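Side-chain contacts in farnesyl pyrophosphate synthetase (Staphylococcus aureus, PDB 5H9D), which probably makes heptaprenyl diphosphate by chain elongation of an allylic diphosphate with a magnesium cofactor, working beside a second subunit: residues Glu144-Gln147 with Phe148-Gln151; Ile159-Leu162 with Arg163-Arg167; Gly226-Leu230 with Asn231-Thr235. All blocks are in the same frame, centred on the assembly; numbering follows the deposited sequence.

Contact 1: residues Glu144-Gln147 with Phe148-Gln151; sequences ELFQ and FQDQ
Gln149 N gives its hydrogen to Leu145 O at 2.9 Å, a backbone bond near the C-terminal end of helix 127-150, one of the long helices of the all-alpha polyprenyl synthase fold. Weaker bonds accompany it: Gln147 O receives both Asp150 N and Gln151 N, each 3.1 Å away. The side chains of Phe146 and Gln149, three residues apart, run side by side in the same direction. Gln149 brings its amide to the edge of the ring, with NE2 near the ring plane and 3.4 Å from Phe146 CD1, the two planes 45° apart. A long, flexible glutamine suits this place, because its amide hydrogen-bonds Ser20 N through OE1 and Gly18 O through NE2, both of the subunit 1 chain, and these partners fix its turn. Phe148 likewise faces that chain, its ring meeting His69 there. On another side of the helix, Gln147 stretches out with CG anti to the backbone N (chi1 168°), an extended chain that reaches Arg164, Lys168 and His233. Asp150 points its CB toward the preceding turn, and its OD2 forms a salt bridge with Arg164 NH1.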
ATOM      1  N   GLU A 144       7.517   0.144  -6.099  1.00 70.48           N
ATOM      2  CA  GLU A 144       6.646  -0.585  -7.019  1.00 71.07           C
ATOM      3  C   GLU A 144       6.648   0.007  -8.411  1.00 69.12           C
ATOM      4  O   GLU A 144       6.433  -0.706  -9.385  1.00 68.97           O
ATOM      5  CB  GLU A 144       5.215  -0.646  -6.472  1.00 74.91           C
ATOM      6  CG  GLU A 144       4.977  -1.822  -5.493  1.00 81.29           C
ATOM      7  CD  GLU A 144       3.645  -1.726  -4.742  1.00 85.27           C
ATOM      8  OE1 GLU A 144       3.559  -0.907  -3.791  1.00 87.79           O
ATOM      9  OE2 GLU A 144       2.684  -2.462  -5.099  1.00 86.67           O
ATOM     10  N   LEU A 145       6.902   1.308  -8.504  1.00 67.18           N
ATOM     11  CA  LEU A 145       6.936   1.972  -9.792  1.00 66.68           C
ATOM     12  C   LEU A 145       8.251   1.715 -10.536  1.00 67.31           C
ATOM     13  O   LEU A 145       8.241   1.451 -11.746  1.00 65.36           O
ATOM     14  CB  LEU A 145       6.709   3.478  -9.624  1.00 64.83           C
ATOM     15  CG  LEU A 145       5.258   3.973  -9.545  1.00 62.73           C
ATOM     16  CD1 LEU A 145       5.222   5.427  -9.122  1.00 58.83           C
ATOM     17  CD2 LEU A 145       4.600   3.788 -10.876  1.00 61.02           C
ATOM     18  N   PHE A 146       9.379   1.794  -9.833  1.00 67.36           N
ATOM     19  CA  PHE A 146      10.661   1.543 -10.506  1.00 67.80           C
ATOM     20  C   PHE A 146      10.742   0.097 -10.988  1.00 67.62           C
ATOM     21  O   PHE A 146      11.390  -0.189 -11.986  1.00 65.83           O
ATOM     22  CB  PHE A 146      11.859   1.871  -9.595  1.00 65.46           C
ATOM     23  CG  PHE A 146      11.958   3.327  -9.245  1.00 64.36           C
ATOM     24  CD1 PHE A 146      11.705   4.297 -10.200  1.00 62.64           C
ATOM     25  CD2 PHE A 146      12.242   3.732  -7.949  1.00 64.70           C
ATOM     26  CE1 PHE A 146      11.722   5.635  -9.872  1.00 62.01           C
ATOM     27  CE2 PHE A 146      12.264   5.087  -7.614  1.00 62.99           C
ATOM     28  CZ  PHE A 146      12.000   6.033  -8.580  1.00 61.89           C
ATOM     29  N   GLN A 147      10.048  -0.795 -10.288  1.00 68.86           N
ATOM     30  CA  GLN A 147      10.015  -2.208 -10.637  1.00 72.12           C
ATOM     31  C   GLN A 147       9.243  -2.435 -11.933  1.00 73.26           C
ATOM     32  O   GLN A 147       9.674  -3.206 -12.792  1.00 73.35           O
ATOM     33  CB  GLN A 147       9.380  -3.001  -9.488  1.00 74.68           C
ATOM     34  CG  GLN A 147       9.009  -4.445  -9.789  1.00 78.38           C
ATOM     35  CD  GLN A 147       8.572  -5.198  -8.534  1.00 80.63           C
ATOM     36  OE1 GLN A 147       9.389  -5.475  -7.644  1.00 83.02           O
ATOM     37  NE2 GLN A 147       7.284  -5.517  -8.451  1.00 81.36           N
ATOM     38  N   PHE A 148       8.104  -1.756 -12.061  1.00 74.67           N
ATOM     39  CA  PHE A 148       7.261  -1.849 -13.253  1.00 74.90           C
ATOM     40  C   PHE A 148       7.994  -1.213 -14.429  1.00 74.20           C
ATOM     41  O   PHE A 148       7.857  -1.637 -15.581  1.00 73.45           O
ATOM     42  CB  PHE A 148       5.937  -1.118 -13.006  1.00 76.11           C
ATOM     43  CG  PHE A 148       4.977  -1.185 -14.164  1.00 78.72           C
ATOM     44  CD1 PHE A 148       5.275  -0.547 -15.380  1.00 78.73           C
ATOM     45  CD2 PHE A 148       3.768  -1.888 -14.043  1.00 79.27           C
ATOM     46  CE1 PHE A 148       4.394  -0.607 -16.447  1.00 77.88           C
ATOM     47  CE2 PHE A 148       2.876  -1.955 -15.101  1.00 78.37           C
ATOM     48  CZ  PHE A 148       3.192  -1.311 -16.309  1.00 79.52           C
ATOM     49  N   GLN A 149       8.770  -0.189 -14.098  1.00 73.91           N
ATOM     50  CA  GLN A 149       9.573   0.579 -15.033  1.00 73.88           C
ATOM     51  C   GLN A 149      10.858  -0.186 -15.377  1.00 75.05           C
ATOM     52  O   GLN A 149      11.523   0.090 -16.385  1.00 75.72           O
ATOM     53  CB  GLN A 149       9.881   1.916 -14.381  1.00 73.80           C
ATOM     54  CG  GLN A 149      10.829   2.804 -15.105  1.00 75.73           C
ATOM     55  CD  GLN A 149      11.177   4.033 -14.282  1.00 76.26           C
ATOM     56  OE1 GLN A 149      10.459   5.029 -14.303  1.00 76.96           O
ATOM     57  NE2 GLN A 149      12.274   3.957 -13.536  1.00 76.88           N
ATOM     58  N   ASP A 150      11.194  -1.160 -14.535  1.00 75.20           N
ATOM     59  CA  ASP A 150      12.380  -2.005 -14.729  1.00 74.74           C
ATOM     60  C   ASP A 150      12.030  -3.214 -15.587  1.00 74.17           C
ATOM     61  O   ASP A 150      12.928  -3.847 -16.155  1.00 73.25           O
ATOM     62  CB  ASP A 150      12.892  -2.576 -13.390  1.00 76.44           C
ATOM     63  CG  ASP A 150      13.952  -1.719 -12.727  1.00 76.41           C
ATOM     64  OD1 ASP A 150      14.640  -0.960 -13.442  1.00 75.48           O
ATOM     65  OD2 ASP A 150      14.102  -1.836 -11.482  1.00 76.92           O
ATOM     66  N   GLN A 151      10.735  -3.551 -15.640  1.00 72.71           N
ATOM     67  CA  GLN A 151      10.274  -4.726 -16.377  1.00 71.84           C
ATOM     68  C   GLN A 151      11.020  -5.000 -17.689  1.00 70.21           C
ATOM     69  O   GLN A 151      10.970  -4.215 -18.625  1.00 69.20           O
ATOM     70  CB  GLN A 151       8.746  -4.662 -16.579  1.00 73.58           C
ATOM     71  CG  GLN A 151       7.968  -5.432 -15.457  1.00 76.78           C
ATOM     72  CD  GLN A 151       6.422  -5.371 -15.562  1.00 79.83           C
ATOM     73  OE1 GLN A 151       5.833  -5.639 -16.620  1.00 81.36           O
ATOM     74  NE2 GLN A 151       5.766  -5.035 -14.451  1.00 78.16           N
TER

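Contact 2: residues Ile159-Leu162 with Arg163-Arg167; sequences INYL and RRINR
From Ile159 to Arg167 the chain is regular helix, held by weak backbone bonds in which Tyr161 O accepts from both Arg164 N and Ile165 N, and Leu162 O from both Ile165 N and Asn166 N. The main side-chain meeting is that of Tyr161 with Ile165, one turn on. Ile165 lays its CG2 methyl over a face of the ring in a CH-pi contact, 3.9 Å from the Tyr161 centroid and 29° off the normal. Its longer branch helps as well, CD1 standing 3.6 Å from Tyr161 CE1. With CG1 between the backbone N and the carbonyl carbon (chi1 64°), Ile165 can offer both branches to the same ring, a reach that suits a beta-branched residue. Leu162 adds CD2 at the ring edge, in its plane, and 4.2 Å from Ile165 CD1. Arg164 is the polar neighbour at the edge of the same ring, NH2 being 3.7 Å from Tyr161 CD2, with the guanidinium and ring nearly perpendicular at 86°. The Tyr161, Leu162 and Ile165 side chains lie on the inner side of helix 158-183, in the helical core of the polyprenyl synthase fold, where Ile165 also packs on Met203 and Ile207. Tyr161 OH hydrogen-bonds Asp210 in the DDVLD sequence, the second aspartate-rich motif of this family, and Arg164 NH2 probably bonds Ile234 O. Arg163 takes another course. Its chain bends at chi2 and chi3 and folds back along the helix, so that NH2 comes 3.7 Å from Ile159 CG2, and Ile159 CD1 lies 4.2 Å above one face of the guanidinium, offset toward the rim. Asn160 OD1 sits near the guanidinium plane at its edge, 3.9 Å from Arg163 NH2, while Asn160 ND2 bonds Gln156 OE1.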
ATOM      1  N   ILE A 159      23.133  -4.540  -6.829  1.00 67.61           N
ATOM      2  CA  ILE A 159      23.002  -3.535  -5.786  1.00 67.93           C
ATOM      3  C   ILE A 159      21.643  -2.849  -5.974  1.00 68.68           C
ATOM      4  O   ILE A 159      21.014  -2.374  -5.017  1.00 70.14           O
ATOM      5  CB  ILE A 159      24.173  -2.495  -5.890  1.00 68.27           C
ATOM      6  CG1 ILE A 159      24.629  -2.048  -4.497  1.00 66.49           C
ATOM      7  CG2 ILE A 159      23.762  -1.307  -6.732  1.00 66.84           C
ATOM      8  CD1 ILE A 159      23.684  -1.146  -3.801  1.00 69.26           C
ATOM      9  N   ASN A 160      21.172  -2.833  -7.216  1.00 67.72           N
ATOM     10  CA  ASN A 160      19.907  -2.189  -7.531  1.00 66.15           C
ATOM     11  C   ASN A 160      18.690  -3.123  -7.329  1.00 64.45           C
ATOM     12  O   ASN A 160      17.565  -2.658  -7.122  1.00 62.03           O
ATOM     13  CB  ASN A 160      19.981  -1.658  -8.967  1.00 67.41           C
ATOM     14  CG  ASN A 160      18.790  -0.803  -9.342  1.00 69.21           C
ATOM     15  OD1 ASN A 160      18.612   0.316  -8.824  1.00 67.79           O
ATOM     16  ND2 ASN A 160      17.960  -1.323 -10.255  1.00 68.49           N
ATOM     17  N   TYR A 161      18.910  -4.436  -7.398  1.00 62.37           N
ATOM     18  CA  TYR A 161      17.820  -5.384  -7.188  1.00 58.40           C
ATOM     19  C   TYR A 161      17.528  -5.403  -5.699  1.00 57.46           C
ATOM     20  O   TYR A 161      16.383  -5.513  -5.296  1.00 56.06           O
ATOM     21  CB  TYR A 161      18.191  -6.788  -7.699  1.00 56.20           C
ATOM     22  CG  TYR A 161      17.475  -7.907  -6.981  1.00 56.00           C
ATOM     23  CD1 TYR A 161      17.909  -8.323  -5.708  1.00 57.01           C
ATOM     24  CD2 TYR A 161      16.313  -8.480  -7.501  1.00 54.11           C
ATOM     25  CE1 TYR A 161      17.212  -9.247  -4.975  1.00 54.73           C
ATOM     26  CE2 TYR A 161      15.589  -9.425  -6.771  1.00 53.86           C
ATOM     27  CZ  TYR A 161      16.048  -9.794  -5.497  1.00 56.71           C
ATOM     28  OH  TYR A 161      15.332 -10.659  -4.685  1.00 56.68           O
ATOM     29  N   LEU A 162      18.573  -5.282  -4.885  1.00 58.46           N
ATOM     30  CA  LEU A 162      18.438  -5.271  -3.419  1.00 60.24           C
ATOM     31  C   LEU A 162      17.668  -4.041  -2.910  1.00 60.96           C
ATOM     32  O   LEU A 162      16.867  -4.111  -1.963  1.00 60.05           O
ATOM     33  CB  LEU A 162      19.822  -5.269  -2.766  1.00 58.27           C
ATOM     34  CG  LEU A 162      20.638  -6.547  -2.916  1.00 58.96           C
ATOM     35  CD1 LEU A 162      21.872  -6.378  -2.091  1.00 58.50           C
ATOM     36  CD2 LEU A 162      19.855  -7.784  -2.467  1.00 56.35           C
ATOM     37  N   ARG A 163      17.940  -2.908  -3.546  1.00 61.21           N
ATOM     38  CA  ARG A 163      17.312  -1.653  -3.188  1.00 61.80           C
ATOM     39  C   ARG A 163      15.819  -1.775  -3.519  1.00 61.79           C
ATOM     40  O   ARG A 163      14.960  -1.175  -2.857  1.00 62.08           O
ATOM     41  CB  ARG A 163      18.022  -0.534  -3.975  1.00 63.01           C
ATOM     42  CG  ARG A 163      17.684   0.899  -3.608  1.00 65.66           C
ATOM     43  CD  ARG A 163      18.900   1.806  -3.816  1.00 67.34           C
ATOM     44  NE  ARG A 163      19.596   1.504  -5.061  1.00 70.97           N
ATOM     45  CZ  ARG A 163      20.837   1.908  -5.343  1.00 73.41           C
ATOM     46  NH1 ARG A 163      21.513   2.640  -4.460  1.00 73.47           N
ATOM     47  NH2 ARG A 163      21.417   1.556  -6.492  1.00 70.91           N
ATOM     48  N   ARG A 164      15.529  -2.608  -4.519  1.00 61.98           N
ATOM     49  CA  ARG A 164      14.172  -2.852  -4.999  1.00 61.13           C
ATOM     50  C   ARG A 164      13.393  -3.789  -4.094  1.00 60.99           C
ATOM     51  O   ARG A 164      12.175  -3.644  -3.979  1.00 63.25           O
ATOM     52  CB  ARG A 164      14.194  -3.420  -6.436  1.00 63.08           C
ATOM     53  CG  ARG A 164      12.842  -3.404  -7.197  1.00 66.08           C
ATOM     54  CD  ARG A 164      13.013  -3.620  -8.729  1.00 68.08           C
ATOM     55  NE  ARG A 164      13.225  -5.033  -9.063  1.00 71.03           N
ATOM     56  CZ  ARG A 164      14.161  -5.492  -9.897  1.00 71.60           C
ATOM     57  NH1 ARG A 164      14.992  -4.656 -10.513  1.00 72.35           N
ATOM     58  NH2 ARG A 164      14.297  -6.797 -10.087  1.00 70.89           N
ATOM     59  N   ILE A 165      14.051  -4.758  -3.461  1.00 58.51           N
ATOM     60  CA  ILE A 165      13.295  -5.647  -2.585  1.00 58.03           C
ATOM     61  C   ILE A 165      13.250  -5.069  -1.182  1.00 58.20           C
ATOM     62  O   ILE A 165      12.531  -5.545  -0.304  1.00 55.95           O
ATOM     63  CB  ILE A 165      13.856  -7.092  -2.568  1.00 56.75           C
ATOM     64  CG1 ILE A 165      15.250  -7.119  -1.992  1.00 53.54           C
ATOM     65  CG2 ILE A 165      13.827  -7.668  -3.979  1.00 57.30           C
ATOM     66  CD1 ILE A 165      15.723  -8.488  -1.796  1.00 53.70           C
ATOM     67  N   ASN A 166      14.020  -4.013  -0.988  1.00 60.12           N
ATOM     68  CA  ASN A 166      14.030  -3.325   0.280  1.00 61.95           C
ATOM     69  C   ASN A 166      12.748  -2.480   0.396  1.00 63.65           C
ATOM     70  O   ASN A 166      12.034  -2.544   1.404  1.00 62.68           O
ATOM     71  CB  ASN A 166      15.237  -2.418   0.372  1.00 61.97           C
ATOM     72  CG  ASN A 166      15.191  -1.558   1.604  1.00 63.97           C
ATOM     73  OD1 ASN A 166      15.180  -2.075   2.733  1.00 61.62           O
ATOM     74  ND2 ASN A 166      15.141  -0.236   1.408  1.00 64.12           N
ATOM     75  N   ARG A 167      12.460  -1.682  -0.634  1.00 66.12           N
ATOM     76  CA  ARG A 167      11.256  -0.848  -0.638  1.00 67.40           C
ATOM     77  C   ARG A 167      10.013  -1.734  -0.788  1.00 67.80           C
ATOM     78  O   ARG A 167       9.034  -1.611  -0.036  1.00 68.65           O
ATOM     79  CB  ARG A 167      11.281   0.141  -1.798  1.00 69.83           C
ATOM     80  CG  ARG A 167      12.446   1.102  -1.830  1.00 73.98           C
ATOM     81  CD  ARG A 167      12.596   1.672  -3.242  1.00 76.58           C
ATOM     82  NE  ARG A 167      13.939   2.187  -3.467  1.00 82.00           N
ATOM     83  CZ  ARG A 167      14.362   3.397  -3.097  1.00 83.98           C
ATOM     84  NH1 ARG A 167      13.533   4.251  -2.489  1.00 82.64           N
ATOM     85  NH2 ARG A 167      15.637   3.734  -3.302  1.00 84.39           N
TER

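Contact 3: residues Gly226-Leu230 with Asn231-Thr235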
ATOM      1  N   GLY A 226       8.524 -19.281 -13.266  1.00 90.37           N
ATOM      2  CA  GLY A 226       9.241 -18.393 -14.160  1.00 87.91           C
ATOM      3  C   GLY A 226       8.320 -17.189 -14.252  1.00 85.86           C
ATOM      4  O   GLY A 226       8.623 -16.175 -14.870  1.00 85.02           O
ATOM      5  N   SER A 227       7.168 -17.334 -13.611  1.00 84.48           N
ATOM      6  CA  SER A 227       6.150 -16.304 -13.560  1.00 84.96           C
ATOM      7  C   SER A 227       6.755 -14.886 -13.532  1.00 84.74           C
ATOM      8  O   SER A 227       6.407 -14.031 -14.355  1.00 84.61           O
ATOM      9  CB  SER A 227       5.280 -16.551 -12.323  1.00 85.53           C
ATOM     10  OG  SER A 227       4.188 -15.659 -12.264  1.00 84.81           O
ATOM     11  N   ASP A 228       7.666 -14.643 -12.588  1.00 84.29           N
ATOM     12  CA  ASP A 228       8.325 -13.342 -12.461  1.00 82.53           C
ATOM     13  C   ASP A 228       9.127 -12.953 -13.696  1.00 80.85           C
ATOM     14  O   ASP A 228       9.296 -11.775 -13.978  1.00 81.06           O
ATOM     15  CB  ASP A 228       9.269 -13.321 -11.264  1.00 82.46           C
ATOM     16  CG  ASP A 228       8.542 -13.368  -9.952  1.00 83.94           C
ATOM     17  OD1 ASP A 228       7.497 -12.693  -9.830  1.00 84.80           O
ATOM     18  OD2 ASP A 228       9.027 -14.068  -9.035  1.00 84.19           O
ATOM     19  N   LEU A 229       9.640 -13.943 -14.412  1.00 78.50           N
ATOM     20  CA  LEU A 229      10.427 -13.676 -15.599  1.00 75.89           C
ATOM     21  C   LEU A 229       9.479 -13.450 -16.774  1.00 76.54           C
ATOM     22  O   LEU A 229       9.769 -12.665 -17.680  1.00 75.61           O
ATOM     23  CB  LEU A 229      11.344 -14.855 -15.879  1.00 73.04           C
ATOM     24  CG  LEU A 229      12.303 -14.680 -17.041  1.00 71.46           C
ATOM     25  CD1 LEU A 229      13.146 -13.445 -16.801  1.00 71.19           C
ATOM     26  CD2 LEU A 229      13.171 -15.921 -17.181  1.00 71.28           C
ATOM     27  N   LEU A 230       8.338 -14.132 -16.748  1.00 76.27           N
ATOM     28  CA  LEU A 230       7.358 -13.991 -17.812  1.00 75.87           C
ATOM     29  C   LEU A 230       6.811 -12.580 -17.778  1.00 75.62           C
ATOM     30  O   LEU A 230       6.293 -12.088 -18.776  1.00 76.45           O
ATOM     31  CB  LEU A 230       6.239 -15.018 -17.638  1.00 75.91           C
ATOM     32  CG  LEU A 230       6.773 -16.435 -17.875  1.00 76.42           C
ATOM     33  CD1 LEU A 230       5.945 -17.495 -17.168  1.00 76.27           C
ATOM     34  CD2 LEU A 230       6.797 -16.672 -19.361  1.00 77.02           C
ATOM     35  N   ASN A 231       6.942 -11.923 -16.630  1.00 74.60           N
ATOM     36  CA  ASN A 231       6.473 -10.553 -16.489  1.00 73.39           C
ATOM     37  C   ASN A 231       7.641  -9.594 -16.557  1.00 71.59           C
ATOM     38  O   ASN A 231       7.485  -8.413 -16.269  1.00 73.37           O
ATOM     39  CB  ASN A 231       5.752 -10.355 -15.164  1.00 74.98           C
ATOM     40  CG  ASN A 231       4.359 -10.916 -15.176  1.00 77.30           C
ATOM     41  OD1 ASN A 231       4.113 -11.974 -15.760  1.00 77.78           O
ATOM     42  ND2 ASN A 231       3.428 -10.220 -14.505  1.00 79.19           N
ATOM     43  N   GLY A 232       8.812 -10.106 -16.913  1.00 68.79           N
ATOM     44  CA  GLY A 232       9.981  -9.260 -17.029  1.00 67.76           C
ATOM     45  C   GLY A 232      10.806  -8.952 -15.792  1.00 68.05           C
ATOM     46  O   GLY A 232      11.828  -8.289 -15.929  1.00 69.74           O
ATOM     47  N   HIS A 233      10.385  -9.409 -14.605  1.00 66.81           N
ATOM     48  CA  HIS A 233      11.110  -9.176 -13.344  1.00 64.02           C
ATOM     49  C   HIS A 233      12.387  -9.990 -13.255  1.00 62.58           C
ATOM     50  O   HIS A 233      12.344 -11.213 -13.078  1.00 62.86           O
ATOM     51  CB  HIS A 233      10.242  -9.541 -12.156  1.00 63.89           C
ATOM     52  CG  HIS A 233       8.944  -8.813 -12.123  1.00 66.05           C
ATOM     53  ND1 HIS A 233       8.857  -7.461 -11.866  1.00 67.30           N
ATOM     54  CD2 HIS A 233       7.678  -9.239 -12.346  1.00 66.58           C
ATOM     55  CE1 HIS A 233       7.593  -7.085 -11.933  1.00 67.48           C
ATOM     56  NE2 HIS A 233       6.857  -8.144 -12.224  1.00 67.88           N
ATOM     57  N   ILE A 234      13.516  -9.297 -13.370  1.00 60.22           N
ATOM     58  CA  ILE A 234      14.838  -9.906 -13.305  1.00 57.54           C
ATOM     59  C   ILE A 234      15.280  -9.951 -11.839  1.00 57.82           C
ATOM     60  O   ILE A 234      15.813  -8.988 -11.317  1.00 57.51           O
ATOM     61  CB  ILE A 234      15.816  -9.079 -14.101  1.00 56.19           C
ATOM     62  CG1 ILE A 234      15.197  -8.747 -15.459  1.00 55.78           C
ATOM     63  CG2 ILE A 234      17.111  -9.808 -14.236  1.00 53.88           C
ATOM     64  CD1 ILE A 234      14.779  -9.943 -16.265  1.00 55.49           C
ATOM     65  N   THR A 235      15.076 -11.096 -11.194  1.00 58.05           N
ATOM     66  CA  THR A 235      15.370 -11.255  -9.788  1.00 58.09           C
ATOM     67  C   THR A 235      16.738 -11.867  -9.498  1.00 59.62           C
ATOM     68  O   THR A 235      17.405 -12.351 -10.411  1.00 61.47           O
ATOM     69  CB  THR A 235      14.246 -12.065  -9.142  1.00 57.03           C
ATOM     70  OG1 THR A 235      14.248 -13.393  -9.680  1.00 59.70           O
ATOM     71  CG2 THR A 235      12.877 -11.419  -9.464  1.00 52.67           C
TER
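A Schellman motif closes the short helix 227-230, tying Asp228 and Leu229 to the loop that begins at Asn231 and Gly232. Its two bonds run backwards over the helix end: Gly232 N donates to Leu229 O at 2.8 Å, and His233 N donates weakly to Asp228 O at 2.7 Å. The inner bond comes from above the Leu229 carbonyl plane, 73° out of it. Gly232 makes the reversal with a positive phi of 85°, a backbone shape at which a CB would press on the carbonyl O of Asn231, so the absence of a side chain fits the turn. Before the turn, Gly226 O receives Leu230 N at 2.8 Å, and Asp228 N hydrogen-bonds Asp213 of the DDVLD sequence, the family's second aspartate-rich motif. This places the turn beside the region that binds magnesium and diphosphate in relatives. The side chain of His233, whose N makes the outer bond, lies beside Asp228. Asp228 O sits at the imidazole edge, near the ring plane and 3.4 Å from His233 CD2, while Asn231 O lies above one face, toward the rim. The CB atoms of Asp228 and His233 approach to 4.0 Å, giving the motif an aliphatic touch beside its polar bonds. A purely apolar contact flanks it, Leu229 against Ile234. Leu229 packs among Phe264, Cys267 and Ile238, and its branched end suits that buried place. With CG anti to the backbone N (chi1 -176°), that end is carried toward Ile234, and Leu229 CD1 reaches Ile234 CD1 at 3.9 Å.

The three local contacts lie about 11 to 15 Å from one another, centre to centre, in different settings. Contact 1 lies at the surface, where helix 127-150 meets the subunit 1 chain, and mixes glutamine amides with phenylalanine rings. Contact 2, on the next helix, is partly buried and depends on an aromatic and aliphatic cluster. Contact 3 is also partly buried but caps a short helix through its backbone. Arg164 of contact 2 ties both neighbours together through its two NH groups, NH1 turned to contact 1 and NH2 to contact 3. Contacts 1 and 3 meet directly too, Gln147 CG packing 3.7 Å from His233 ND1.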